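DNA ligase (Archaeoglobus fulgidus, PDB 3GDE) probably seals nicks in double-stranded DNA during replication, recombination and repair, using ATP to adenylate itself and magnesium as cofactor. Local coordinates at residues M229-A234 against W418-A423; S236-V241 against E384-Y389; A247-K252 against E398-K403. All blocks are in the same frame, centred on the assembly; numbering follows the deposited sequence.

Contact 1 (M229-A234 against W418-A423). With PO4 (phosphate ion), chain C; PO4 (phosphate ion), chain B.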
loop_
_atom_site.group_PDB
_atom_site.type_symbol
_atom_site.label_atom_id
_atom_site.label_comp_id
_atom_site.label_asym_id
_atom_site.label_seq_id
_atom_site.Cartn_x
_atom_site.Cartn_y
_atom_site.Cartn_z
ATOM N N MET A 229 -3.832 -4.398 -13.190
ATOM C CA MET A 229 -2.895 -5.243 -13.935
ATOM C C MET A 229 -1.591 -4.475 -14.116
ATOM O O MET A 229 -1.608 -3.291 -14.451
ATOM C CB MET A 229 -3.482 -5.642 -15.293
ATOM C CG MET A 229 -2.608 -6.570 -16.106
ATOM S SD MET A 229 -3.500 -7.188 -17.524
ATOM C CE MET A 229 -2.316 -8.369 -18.177
ATOM N N LEU A 230 -0.466 -5.143 -13.888
ATOM C CA LEU A 230 0.836 -4.478 -13.931
ATOM C C LEU A 230 1.707 -4.970 -15.080
ATOM O O LEU A 230 1.585 -6.118 -15.499
ATOM C CB LEU A 230 1.567 -4.680 -12.597
ATOM C CG LEU A 230 0.874 -4.220 -11.311
ATOM C CD1 LEU A 230 1.733 -4.587 -10.103
ATOM C CD2 LEU A 230 0.598 -2.725 -11.339
ATOM N N ALA A 231 2.601 -4.108 -15.570
ATOM C CA ALA A 231 3.508 -4.456 -16.663
ATOM C C ALA A 231 4.950 -4.707 -16.204
ATOM O O ALA A 231 5.423 -4.105 -15.234
ATOM C CB ALA A 231 3.479 -3.384 -17.728
ATOM N N GLN A 232 5.635 -5.604 -16.911
ATOM C CA GLN A 232 7.070 -5.830 -16.723
ATOM C C GLN A 232 7.898 -4.831 -17.529
ATOM O O GLN A 232 7.456 -4.347 -18.561
ATOM C CB GLN A 232 7.463 -7.248 -17.152
ATOM C CG GLN A 232 7.065 -8.336 -16.175
ATOM C CD GLN A 232 7.494 -9.716 -16.651
ATOM O OE1 GLN A 232 8.399 -9.852 -17.487
ATOM N NE2 GLN A 232 6.846 -10.753 -16.116
ATOM N N VAL A 233 9.100 -4.528 -17.055
ATOM C CA VAL A 233 10.011 -3.697 -17.834
ATOM C C VAL A 233 10.639 -4.562 -18.937
ATOM O O VAL A 233 11.208 -5.608 -18.661
ATOM C CB VAL A 233 11.108 -3.004 -16.964
ATOM C CG1 VAL A 233 11.976 -2.081 -17.827
ATOM C CG2 VAL A 233 10.493 -2.220 -15.811
ATOM N N ALA A 234 10.495 -4.126 -20.184
ATOM C CA ALA A 234 11.119 -4.805 -21.316
ATOM C C ALA A 234 12.577 -4.399 -21.422
ATOM O O ALA A 234 12.933 -3.262 -21.101
ATOM C CB ALA A 234 10.385 -4.470 -22.617
ATOM N N TRP A 418 1.850 -7.327 -20.684
ATOM C CA TRP A 418 2.076 -5.898 -20.833
ATOM C C TRP A 418 3.543 -5.688 -20.540
ATOM O O TRP A 418 4.086 -6.257 -19.577
ATOM C CB TRP A 418 1.264 -5.095 -19.818
ATOM C CG TRP A 418 -0.236 -5.061 -20.000
ATOM C CD1 TRP A 418 -1.000 -5.850 -20.822
ATOM C CD2 TRP A 418 -1.158 -4.213 -19.289
ATOM N NE1 TRP A 418 -2.332 -5.520 -20.689
ATOM C CE2 TRP A 418 -2.457 -4.522 -19.756
ATOM C CE3 TRP A 418 -1.006 -3.207 -18.321
ATOM C CZ2 TRP A 418 -3.603 -3.862 -19.284
ATOM C CZ3 TRP A 418 -2.145 -2.549 -17.858
ATOM C CH2 TRP A 418 -3.426 -2.882 -18.341
ATOM N N LEU A 419 4.188 -4.877 -21.374
ATOM C CA LEU A 419 5.585 -4.503 -21.150
ATOM C C LEU A 419 5.749 -2.990 -21.269
ATOM O O LEU A 419 5.202 -2.371 -22.186
ATOM C CB LEU A 419 6.504 -5.229 -22.139
ATOM C CG LEU A 419 6.486 -6.763 -22.170
ATOM C CD1 LEU A 419 7.096 -7.253 -23.471
ATOM C CD2 LEU A 419 7.206 -7.397 -20.975
ATOM N N LYS A 420 6.477 -2.393 -20.330
ATOM C CA LYS A 420 6.857 -0.996 -20.462
ATOM C C LYS A 420 8.254 -0.884 -21.052
ATOM O O LYS A 420 9.184 -1.555 -20.609
ATOM C CB LYS A 420 6.737 -0.195 -19.141
ATOM C CG LYS A 420 6.818 -0.992 -17.845
ATOM C CD LYS A 420 6.709 -0.096 -16.597
ATOM C CE LYS A 420 5.974 -0.833 -15.482
ATOM N NZ LYS A 420 6.243 -0.314 -14.111
ATOM N N VAL A 421 8.383 -0.057 -22.078
ATOM C CA VAL A 421 9.696 0.301 -22.597
ATOM C C VAL A 421 9.845 1.816 -22.547
ATOM O O VAL A 421 9.136 2.563 -23.228
ATOM C CB VAL A 421 9.973 -0.285 -24.016
ATOM C CG1 VAL A 421 8.766 -0.175 -24.885
ATOM C CG2 VAL A 421 11.186 0.390 -24.664
ATOM N N LYS A 422 10.740 2.264 -21.686
ATOM C CA LYS A 422 10.989 3.682 -21.553
ATOM C C LYS A 422 12.460 3.988 -21.631
ATOM O O LYS A 422 13.296 3.115 -21.407
ATOM C CB LYS A 422 10.361 4.255 -20.275
ATOM C CG LYS A 422 10.439 3.402 -19.048
ATOM C CD LYS A 422 9.282 3.771 -18.146
ATOM C CE LYS A 422 9.614 3.545 -16.696
ATOM N NZ LYS A 422 9.921 4.777 -15.948
ATOM N N ALA A 423 12.759 5.232 -21.976
ATOM C CA ALA A 423 14.125 5.706 -22.097
ATOM C C ALA A 423 14.825 5.738 -20.734
ATOM O O ALA A 423 15.955 5.281 -20.607
ATOM C CB ALA A 423 14.140 7.075 -22.750
HETATM P P PO4 C . 6.964 3.195 -13.509
HETATM O O1 PO4 C . 6.680 4.491 -14.230
HETATM O O2 PO4 C . 7.756 2.231 -14.356
HETATM O O3 PO4 C . 7.718 3.504 -12.239
HETATM O O4 PO4 C . 5.651 2.536 -13.183
HETATM P P PO4 B . 4.278 -0.016 -11.272
HETATM O O1 PO4 B . 2.978 0.763 -11.298
HETATM O O2 PO4 B . 4.322 -0.860 -12.518
HETATM O O3 PO4 B . 5.467 0.919 -11.270
HETATM O O4 PO4 B . 4.307 -0.884 -10.044
HETATM O O HOH W 1 1.637 -7.644 -17.699
HETATM O O HOH W 2 12.641 -0.249 -20.662
#

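Contact 2 (S236-V241 against E384-Y389)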
loop_
_atom_site.group_PDB
_atom_site.type_symbol
_atom_site.label_atom_id
_atom_site.label_comp_id
_atom_site.label_asym_id
_atom_site.label_seq_id
_atom_site.Cartn_x
_atom_site.Cartn_y
_atom_site.Cartn_z
ATOM N N SER A 236 14.307 -4.202 -24.277
ATOM C CA SER A 236 14.356 -3.289 -25.407
ATOM C C SER A 236 13.047 -3.330 -26.183
ATOM O O SER A 236 12.240 -4.252 -26.029
ATOM C CB SER A 236 15.512 -3.649 -26.343
ATOM O OG SER A 236 15.225 -4.833 -27.072
ATOM N N LEU A 237 12.868 -2.324 -27.033
ATOM C CA LEU A 237 11.697 -2.182 -27.887
ATOM C C LEU A 237 11.503 -3.370 -28.849
ATOM O O LEU A 237 10.403 -3.923 -28.946
ATOM C CB LEU A 237 11.813 -0.860 -28.647
ATOM C CG LEU A 237 10.660 -0.297 -29.465
ATOM C CD1 LEU A 237 10.710 1.212 -29.384
ATOM C CD2 LEU A 237 10.768 -0.762 -30.911
ATOM N N GLU A 238 12.572 -3.764 -29.539
ATOM C CA GLU A 238 12.498 -4.830 -30.547
ATOM C C GLU A 238 12.454 -6.253 -29.975
ATOM O O GLU A 238 12.037 -7.181 -30.666
ATOM C CB GLU A 238 13.615 -4.700 -31.596
ATOM C CG GLU A 238 15.018 -4.500 -31.030
ATOM C CD GLU A 238 15.314 -3.044 -30.692
ATOM O OE1 GLU A 238 14.945 -2.155 -31.494
ATOM O OE2 GLU A 238 15.919 -2.793 -29.626
ATOM N N SER A 239 12.875 -6.422 -28.724
ATOM C CA SER A 239 12.747 -7.712 -28.048
ATOM C C SER A 239 11.316 -7.930 -27.572
ATOM O O SER A 239 10.795 -9.050 -27.619
ATOM C CB SER A 239 13.702 -7.801 -26.866
ATOM O OG SER A 239 13.494 -6.724 -25.971
ATOM N N ALA A 240 10.690 -6.851 -27.106
ATOM C CA ALA A 240 9.289 -6.877 -26.700
ATOM C C ALA A 240 8.383 -7.139 -27.904
ATOM O O ALA A 240 7.515 -8.016 -27.861
ATOM C CB ALA A 240 8.912 -5.565 -26.018
ATOM N N VAL A 241 8.613 -6.395 -28.986
ATOM C CA VAL A 241 7.753 -6.468 -30.172
ATOM C C VAL A 241 8.079 -7.669 -31.078
ATOM O O VAL A 241 7.589 -7.757 -32.209
ATOM C CB VAL A 241 7.725 -5.106 -30.950
ATOM C CG1 VAL A 241 9.008 -4.887 -31.720
ATOM C CG2 VAL A 241 6.516 -5.022 -31.880
ATOM N N GLU A 384 7.413 1.167 -36.736
ATOM C CA GLU A 384 6.176 1.843 -36.338
ATOM C C GLU A 384 6.126 2.114 -34.829
ATOM O O GLU A 384 5.754 3.209 -34.402
ATOM C CB GLU A 384 4.939 1.058 -36.792
ATOM C CG GLU A 384 4.482 1.376 -38.212
ATOM C CD GLU A 384 3.004 1.062 -38.445
ATOM O OE1 GLU A 384 2.419 0.276 -37.661
ATOM O OE2 GLU A 384 2.424 1.604 -39.420
ATOM N N VAL A 385 6.520 1.121 -34.033
ATOM C CA VAL A 385 6.552 1.281 -32.577
ATOM C C VAL A 385 7.654 2.240 -32.113
ATOM O O VAL A 385 7.454 2.980 -31.150
ATOM C CB VAL A 385 6.516 -0.087 -31.801
ATOM C CG1 VAL A 385 7.267 -1.167 -32.534
ATOM C CG2 VAL A 385 7.007 0.057 -30.347
ATOM N N ARG A 386 8.786 2.265 -32.820
ATOM C CA ARG A 386 9.831 3.267 -32.551
ATOM C C ARG A 386 9.379 4.702 -32.869
ATOM O O ARG A 386 9.777 5.647 -32.190
ATOM C CB ARG A 386 11.144 2.929 -33.263
ATOM C CG ARG A 386 12.308 3.825 -32.835
ATOM C CD ARG A 386 13.666 3.178 -33.064
ATOM N NE ARG A 386 14.155 2.464 -31.883
ATOM C CZ ARG A 386 14.413 1.156 -31.831
ATOM N NH1 ARG A 386 14.236 0.378 -32.895
ATOM N NH2 ARG A 386 14.861 0.626 -30.704
ATOM N N LYS A 387 8.529 4.853 -33.881
ATOM C CA LYS A 387 7.968 6.157 -34.231
ATOM C C LYS A 387 7.046 6.685 -33.134
ATOM O O LYS A 387 7.040 7.883 -32.844
ATOM C CB LYS A 387 7.214 6.074 -35.563
ATOM C CG LYS A 387 6.791 7.422 -36.139
ATOM C CD LYS A 387 6.610 7.360 -37.661
ATOM C CE LYS A 387 5.180 7.000 -38.059
ATOM N NZ LYS A 387 4.228 8.127 -37.823
ATOM N N MET A 388 6.260 5.787 -32.542
ATOM C CA MET A 388 5.369 6.136 -31.432
ATOM C C MET A 388 6.184 6.466 -30.189
ATOM O O MET A 388 5.928 7.465 -29.524
ATOM C CB MET A 388 4.395 4.996 -31.133
ATOM C CG MET A 388 3.069 5.499 -30.611
ATOM S SD MET A 388 2.007 4.213 -29.962
ATOM C CE MET A 388 0.419 5.016 -30.128
ATOM N N TYR A 389 7.165 5.615 -29.904
ATOM C CA TYR A 389 8.159 5.813 -28.849
ATOM C C TYR A 389 8.814 7.197 -28.941
ATOM O O TYR A 389 8.777 7.975 -27.982
ATOM C CB TYR A 389 9.192 4.682 -28.940
ATOM C CG TYR A 389 10.296 4.655 -27.904
ATOM C CD1 TYR A 389 10.059 4.216 -26.602
ATOM C CD2 TYR A 389 11.599 5.016 -28.251
ATOM C CE1 TYR A 389 11.095 4.173 -25.661
ATOM C CE2 TYR A 389 12.635 4.979 -27.326
ATOM C CZ TYR A 389 12.379 4.559 -26.038
ATOM O OH TYR A 389 13.417 4.515 -25.145
#

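Contact 3 (A247-K252 against E398-K403). With PO4 (phosphate ion), chain C.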
loop_
_atom_site.group_PDB
_atom_site.type_symbol
_atom_site.label_atom_id
_atom_site.label_comp_id
_atom_site.label_asym_id
_atom_site.label_seq_id
_atom_site.Cartn_x
_atom_site.Cartn_y
_atom_site.Cartn_z
ATOM N N ALA A 247 1.439 -6.474 -31.778
ATOM C CA ALA A 247 1.294 -5.877 -30.452
ATOM C C ALA A 247 0.426 -4.638 -30.480
ATOM O O ALA A 247 0.491 -3.845 -31.424
ATOM C CB ALA A 247 2.661 -5.541 -29.872
ATOM N N ALA A 248 -0.396 -4.483 -29.445
ATOM C CA ALA A 248 -1.102 -3.232 -29.199
ATOM C C ALA A 248 -0.133 -2.295 -28.479
ATOM O O ALA A 248 0.454 -2.662 -27.455
ATOM C CB ALA A 248 -2.345 -3.476 -28.365
ATOM N N VAL A 249 0.057 -1.100 -29.029
ATOM C CA VAL A 249 1.055 -0.172 -28.510
ATOM C C VAL A 249 0.406 1.150 -28.155
ATOM O O VAL A 249 -0.351 1.711 -28.941
ATOM C CB VAL A 249 2.228 0.073 -29.511
ATOM C CG1 VAL A 249 3.340 0.888 -28.850
ATOM C CG2 VAL A 249 2.803 -1.239 -30.032
ATOM N N GLU A 250 0.708 1.631 -26.954
ATOM C CA GLU A 250 0.217 2.908 -26.467
ATOM C C GLU A 250 1.391 3.697 -25.905
ATOM O O GLU A 250 2.455 3.148 -25.664
ATOM C CB GLU A 250 -0.829 2.694 -25.368
ATOM C CG GLU A 250 -2.101 1.998 -25.829
ATOM C CD GLU A 250 -2.776 1.163 -24.740
ATOM O OE1 GLU A 250 -2.408 1.283 -23.546
ATOM O OE2 GLU A 250 -3.682 0.372 -25.093
ATOM N N TRP A 251 1.188 4.991 -25.707
ATOM C CA TRP A 251 2.141 5.819 -24.990
ATOM C C TRP A 251 2.210 5.373 -23.532
ATOM O O TRP A 251 1.204 4.963 -22.962
ATOM C CB TRP A 251 1.706 7.291 -25.055
ATOM C CG TRP A 251 1.992 7.984 -26.361
ATOM C CD1 TRP A 251 2.328 7.398 -27.555
ATOM C CD2 TRP A 251 1.942 9.396 -26.612
ATOM N NE1 TRP A 251 2.504 8.357 -28.523
ATOM C CE2 TRP A 251 2.267 9.591 -27.974
ATOM C CE3 TRP A 251 1.647 10.516 -25.818
ATOM C CZ2 TRP A 251 2.319 10.861 -28.557
ATOM C CZ3 TRP A 251 1.688 11.773 -26.398
ATOM C CH2 TRP A 251 2.022 11.937 -27.753
ATOM N N LYS A 252 3.404 5.418 -22.946
ATOM C CA LYS A 252 3.523 5.438 -21.500
ATOM C C LYS A 252 3.655 6.871 -20.999
ATOM O O LYS A 252 4.688 7.517 -21.207
ATOM C CB LYS A 252 4.700 4.609 -20.997
ATOM C CG LYS A 252 4.654 4.493 -19.487
ATOM C CD LYS A 252 5.699 3.560 -18.958
ATOM C CE LYS A 252 5.372 3.158 -17.535
ATOM N NZ LYS A 252 5.358 4.326 -16.622
ATOM N N GLU A 398 7.214 9.144 -21.457
ATOM C CA GLU A 398 8.306 8.252 -21.026
ATOM C C GLU A 398 8.735 7.185 -22.025
ATOM O O GLU A 398 9.875 6.703 -21.966
ATOM C CB GLU A 398 7.957 7.579 -19.692
ATOM C CG GLU A 398 7.648 8.550 -18.565
ATOM C CD GLU A 398 7.466 7.859 -17.223
ATOM O OE1 GLU A 398 7.448 8.572 -16.203
ATOM O OE2 GLU A 398 7.346 6.612 -17.181
ATOM N N GLY A 399 7.827 6.821 -22.925
ATOM C CA GLY A 399 8.047 5.719 -23.854
ATOM C C GLY A 399 6.736 5.085 -24.274
ATOM O O GLY A 399 5.730 5.779 -24.482
ATOM N N VAL A 400 6.734 3.763 -24.379
ATOM C CA VAL A 400 5.551 3.047 -24.846
ATOM C C VAL A 400 5.167 1.851 -23.986
ATOM O O VAL A 400 6.023 1.202 -23.380
ATOM C CB VAL A 400 5.675 2.576 -26.330
ATOM C CG1 VAL A 400 5.569 3.759 -27.300
ATOM C CG2 VAL A 400 6.956 1.793 -26.549
ATOM N N MET A 401 3.865 1.580 -23.942
ATOM C CA MET A 401 3.360 0.327 -23.411
ATOM C C MET A 401 3.141 -0.591 -24.597
ATOM O O MET A 401 2.600 -0.168 -25.621
ATOM C CB MET A 401 2.050 0.532 -22.634
ATOM C CG MET A 401 2.162 1.456 -21.421
ATOM S SD MET A 401 3.272 0.802 -20.152
ATOM C CE MET A 401 2.410 -0.684 -19.672
ATOM N N ILE A 402 3.573 -1.839 -24.461
ATOM C CA ILE A 402 3.403 -2.848 -25.503
ATOM C C ILE A 402 2.624 -4.033 -24.952
ATOM O O ILE A 402 3.094 -4.732 -24.049
ATOM C CB ILE A 402 4.764 -3.312 -26.074
ATOM C CG1 ILE A 402 5.475 -2.130 -26.757
ATOM C CG2 ILE A 402 4.560 -4.481 -27.054
ATOM C CD1 ILE A 402 6.924 -2.357 -27.064
ATOM N N LYS A 403 1.440 -4.270 -25.513
ATOM C CA LYS A 403 0.490 -5.226 -24.937
ATOM C C LYS A 403 0.001 -6.271 -25.941
ATOM O O LYS A 403 -0.191 -5.964 -27.110
ATOM C CB LYS A 403 -0.711 -4.471 -24.350
ATOM C CG LYS A 403 -0.349 -3.328 -23.406
ATOM C CD LYS A 403 -1.566 -2.530 -23.014
ATOM C CE LYS A 403 -1.255 -1.611 -21.835
ATOM N NZ LYS A 403 -2.439 -0.797 -21.464
HETATM P P PO4 C . 6.964 3.195 -13.509
HETATM O O1 PO4 C . 6.680 4.491 -14.230
HETATM O O2 PO4 C . 7.756 2.231 -14.356
HETATM O O3 PO4 C . 7.718 3.504 -12.239
HETATM O O4 PO4 C . 5.651 2.536 -13.183
#

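Contact 1 (M229-A234 against W418-A423)
Met229 lays its thioether over one face of the Trp418 indole, a Met-aromatic contact in which SD comes to 3.6 Å from CE2 of Trp418. CG of Met229 is anti to the backbone N (chi1 -177°) and the chain runs on extended, which carries SD and then CE across the five-membered ring; CE stands over that ring in a CH-pi contact, 4.0 Å from its centroid. Lys403 adds a cation-pi partner to the same indole. Ala231 CB meets Trp418 CB at 3.5 Å; at the far end of the pairing Ala234 CB packs on CB of Leu419 and, more loosely, CB of Val421.

Strands 230-233 and 419-422 run parallel here, in the nucleotidyltransferase (adenylation) domain of the ligase. Their ladder has three rungs: Gln232 N to Trp418 O, Lys420 N to Gln232 O at 2.8 Å, and Ala234 N to Lys420 O. Gln232 and Leu419 share one face of the sheet, where CB of Gln232 touches CD2 of Leu419. Val233 and Lys420 share the other.

On that second face Lys420, predicted to bind ATP, sends its chain across strand 230-233. A bend at chi3 (146°) brings CE to 3.3 Å from Ala231 O and leaves NZ facing two phosphate ions, probably from the crystallisation liquor. NZ gives hydrogen bonds to O2 of the chain B phosphate at 2.6 Å and to O2 and O4 of the chain C phosphate, the former at 3.0 Å. Arg414 bonds the chain B ion as well, and CE of Lys422 lies 3.3 Å from O2 of the chain C ion.

Contact 2 (S236-V241 against E384-Y389)
Leu237 of helix 237-243 reaches across to Val385, Arg386 and Tyr389 of helix 382-394. The two helices belong to the adenylation domain and pack against strands 247-252, 399-403 and 419-422, so the contact joins neighbours within one helical layer beside the sheet. The short segments run at 129° to each other with their axes 10.8 Å apart, a gap bridged by side chains rather than by backbone.

The apolar part centres on Leu237. With CG anti to the backbone N (chi1 -170°), its branches extend toward the second helix and meet Val385 tip to tip, CG lying 3.8 Å from CG2 of Val385. The two methyls then diverge. CD1 passes over one face of the Tyr389 ring in a CH-pi contact, 4.2 Å from the centroid, whereas CD2 touches both methyls of Val385 and also sits over a face of the Arg386 guanidinium, toward its rim. Val241, one turn further along, lies alongside Val385 pointing the other way, its CG2 4.0 Å from CG1 of Val385. Val382 extends this apolar surface by touching both Leu237 and Val241.

The polar part is a salt bridge at the margin of the apolar patch. Glu238 bends at chi2 (-84°) and Arg386 at chi3, which brings carboxylate and guanidinium together nearly coplanar. Both terminal nitrogens of Arg386 converge on a single oxygen, Glu238 OE1. Were Arg386 an alanine, Glu238 would probably lose its charged mate and Leu237 CD2 the flat group it lies over. Of the two bonds, NH2 of Arg386 takes the syn lone pair of Glu238 OE1 at 2.9 Å, and NH1 meets that same OE1 nearly along its C-O axis at 3.0 Å.

Contact 3 (A247-K252 against E398-K403)
Lys252, predicted to carry AMP as the N6-AMP-lysine intermediate, meets segment 398-403 and a phosphate ion along its side chain. Its CB lies 3.8 Å from Gly399 O. With CG anti to the backbone N (chi1 -171°), the chain runs out beside Met401, whose SD is 4.0 Å from CG and 3.9 Å from CD of Lys252. CE comes near O1 of the chain C phosphate, and a bend at chi4 (-62°) turns NZ to its two partners: that O1 at 2.7 Å and Glu398 OE2 at 3.1 Å, a salt bridge met on the syn side but well out of the carboxylate plane.

Strands 247-252 and 399-403 form an antiparallel ladder. Lys252 opens the KxDG signature (motif I) of covalent nucleotidyltransferases, and Glu250, predicted to bind ATP, lies two residues ahead. Ala248 pairs with Lys403 and Glu250 with Met401 through two backbone bonds each, and beyond them Glu398 N binds Lys252 O.

On the face that carries Lys252 and Met401, Lys403 stays extended and crosses Glu250 at about a right angle, NZ giving a salt bridge to OE1 at 2.9 Å. Phe340 touches both side chains. On the opposite face Val249 CG1 packs on CB of Val400 at 3.8 Å.

How the contacts relate
Contacts 1 and 3 are joined edge to edge, for strands 399-403 and 419-422 are antiparallel neighbours: Leu419 O lies 2.8 Å from Ile402 N, and Val421 O 2.9 Å from Val400 N, both probable hydrogen bonds. Their centres are about 8 Å apart, and the predicted nucleophile Lys252 and the predicted ATP-binding Lys420 converge on the chain C phosphate. Contact 2 supplies the helices behind these strands, its centre about 8 Å from that of contact 3 and about 12 Å from that of contact 1. Tyr389 covers Val400 and Val421, Met388 covers Val249 and Trp251, and Ala240 CB meets Leu419 CD1 at 3.6 Å. The Tyr389 side chain remains about 8 Å from that of Lys252.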